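Rhamnose ABC transporter, rhamnose-binding protein (Actinomyces odontolyticus ATCC 17982, PDB 5BQ3) probably binds a sugar, presumably rhamnose, outside the cell membrane and delivers it to an ABC transporter for import. Local coordinates at residues A[31-36]-A[89-94]. Sequence-based numbering, arbitrary orientation.
Sequences TFIPKQ and LVIAAN
Ile-33 turns CG1 anti to its own carbonyl carbon (chi1 -53°), which carries CD1 over the isopropyl end of Leu-89, 3.8 Å from Leu-89 CD1. Its CG2 branch, anti to the backbone N, takes the other neighbour and meets Ile-91 CD1. The opposite face of the sheet pairs Phe-32 with Val-90; the two point the same way, and Val-90 CB approaches the ring obliquely, 3.7 Å from Phe-32 CD2. Between the two layers runs a parallel ladder, a textbook case of a residue bonding both neighbours of its partner: Val-90 N donates to Thr-31 O, Ile-33 N to Val-90 O (2.8 Å) and Ala-92 N to Ile-33 O. Past the strand ends a side chain continues the link, as Asn-94 ND2 reaches Lys-35 O at 3.0 Å, in the carbonyl plane and on a lone pair. The extended Lys-35 chain passes Ala-92 O at CG, and its NZ hydrogen-bonds to Ser-118 OG. Gln-74 ties both loops together through Pro-34 O, Ala-92 O and Asn-94 N. These are inner strands of a parallel, Rossmann-like sheet of the periplasmic-binding-protein fold, flanked by strands 60-63 and 112-116, with helix 40-56 over Phe-32 and helix 75-83 against Leu-89 and Ile-91.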
loop_
_atom_site.group_PDB
_atom_site.type_symbol
_atom_site.label_atom_id
_atom_site.label_comp_id
_atom_site.label_asym_id
_atom_site.label_seq_id
_atom_site.Cartn_x
_atom_site.Cartn_y
_atom_site.Cartn_z
ATOM N N THR A 31 -3.139 -17.056 11.878
ATOM C CA THR A 31 -4.059 -16.008 12.323
ATOM C C THR A 31 -3.642 -14.664 11.723
ATOM O O THR A 31 -2.468 -14.288 11.777
ATOM C CB THR A 31 -4.167 -15.967 13.856
ATOM O OG1 THR A 31 -4.643 -17.232 14.317
ATOM C CG2 THR A 31 -5.116 -14.886 14.346
ATOM N N PHE A 32 -4.625 -13.953 11.148
ATOM C CA PHE A 32 -4.466 -12.642 10.521
ATOM C C PHE A 32 -5.077 -11.574 11.429
ATOM O O PHE A 32 -6.256 -11.666 11.776
ATOM C CB PHE A 32 -5.119 -12.620 9.121
ATOM C CG PHE A 32 -4.629 -13.685 8.168
ATOM C CD1 PHE A 32 -5.224 -14.942 8.138
ATOM C CD2 PHE A 32 -3.583 -13.430 7.292
ATOM C CE1 PHE A 32 -4.755 -15.934 7.271
ATOM C CE2 PHE A 32 -3.122 -14.416 6.421
ATOM C CZ PHE A 32 -3.709 -15.663 6.418
ATOM N N ILE A 33 -4.261 -10.592 11.857
ATOM C CA ILE A 33 -4.714 -9.503 12.717
ATOM C C ILE A 33 -4.614 -8.176 11.938
ATOM O O ILE A 33 -3.517 -7.633 11.786
ATOM C CB ILE A 33 -3.984 -9.442 14.098
ATOM C CG1 ILE A 33 -4.041 -10.802 14.838
ATOM C CG2 ILE A 33 -4.569 -8.313 14.975
ATOM C CD1 ILE A 33 -2.981 -11.000 15.912
ATOM N N PRO A 34 -5.754 -7.632 11.443
ATOM C CA PRO A 34 -5.693 -6.336 10.746
ATOM C C PRO A 34 -5.616 -5.178 11.746
ATOM O O PRO A 34 -5.720 -5.403 12.956
ATOM C CB PRO A 34 -6.999 -6.314 9.946
ATOM C CG PRO A 34 -7.952 -7.117 10.762
ATOM C CD PRO A 34 -7.146 -8.131 11.538
ATOM N N LYS A 35 -5.448 -3.940 11.242
ATOM C CA LYS A 35 -5.400 -2.725 12.061
ATOM C C LYS A 35 -6.721 -2.525 12.814
ATOM O O LYS A 35 -6.728 -2.134 13.983
ATOM C CB LYS A 35 -5.127 -1.500 11.172
ATOM C CG LYS A 35 -3.681 -1.319 10.755
ATOM C CD LYS A 35 -3.517 -0.037 9.960
ATOM C CE LYS A 35 -2.071 0.274 9.700
ATOM N NZ LYS A 35 -1.904 1.534 8.933
ATOM N N GLN A 36 -7.831 -2.822 12.126
ATOM C CA GLN A 36 -9.211 -2.677 12.577
ATOM C C GLN A 36 -10.084 -3.703 11.846
ATOM O O GLN A 36 -9.808 -4.021 10.687
ATOM C CB GLN A 36 -9.664 -1.229 12.268
ATOM C CG GLN A 36 -11.058 -0.837 12.732
ATOM C CD GLN A 36 -11.375 0.599 12.392
ATOM O OE1 GLN A 36 -11.450 1.470 13.266
ATOM N NE2 GLN A 36 -11.575 0.882 11.112
ATOM N N LEU A 89 1.591 -15.894 12.750
ATOM C CA LEU A 89 0.863 -14.663 13.041
ATOM C C LEU A 89 1.167 -13.604 11.980
ATOM O O LEU A 89 2.322 -13.206 11.817
ATOM C CB LEU A 89 1.204 -14.145 14.446
ATOM C CG LEU A 89 0.124 -13.299 15.109
ATOM C CD1 LEU A 89 -0.857 -14.173 15.868
ATOM C CD2 LEU A 89 0.735 -12.286 16.043
ATOM N N VAL A 90 0.130 -13.181 11.238
ATOM C CA VAL A 90 0.239 -12.162 10.188
ATOM C C VAL A 90 -0.460 -10.899 10.716
ATOM O O VAL A 90 -1.660 -10.943 10.981
ATOM C CB VAL A 90 -0.313 -12.645 8.818
ATOM C CG1 VAL A 90 0.044 -11.662 7.713
ATOM C CG2 VAL A 90 0.206 -14.041 8.466
ATOM N N ILE A 91 0.294 -9.796 10.929
ATOM C CA ILE A 91 -0.276 -8.587 11.531
ATOM C C ILE A 91 0.089 -7.278 10.791
ATOM O O ILE A 91 1.217 -7.094 10.352
ATOM C CB ILE A 91 0.129 -8.509 13.042
ATOM C CG1 ILE A 91 -0.473 -7.271 13.749
ATOM C CG2 ILE A 91 1.654 -8.603 13.254
ATOM C CD1 ILE A 91 -0.823 -7.453 15.170
ATOM N N ALA A 92 -0.895 -6.367 10.694
ATOM C CA ALA A 92 -0.739 -5.014 10.164
ATOM C C ALA A 92 -0.671 -4.088 11.375
ATOM O O ALA A 92 -1.705 -3.748 11.950
ATOM C CB ALA A 92 -1.898 -4.659 9.239
ATOM N N ALA A 93 0.563 -3.787 11.831
ATOM C CA ALA A 93 0.851 -3.007 13.037
ATOM C C ALA A 93 0.263 -1.593 13.008
ATOM O O ALA A 93 0.502 -0.836 12.064
ATOM C CB ALA A 93 2.354 -2.933 13.264
ATOM N N ASN A 94 -0.506 -1.247 14.060
ATOM C CA ASN A 94 -1.115 0.073 14.234
ATOM C C ASN A 94 -0.043 1.099 14.609
ATOM O O ASN A 94 -0.110 2.251 14.184
ATOM C CB ASN A 94 -2.209 0.024 15.297
ATOM C CG ASN A 94 -3.582 -0.318 14.774
ATOM O OD1 ASN A 94 -4.051 0.233 13.772
ATOM N ND2 ASN A 94 -4.288 -1.181 15.490
#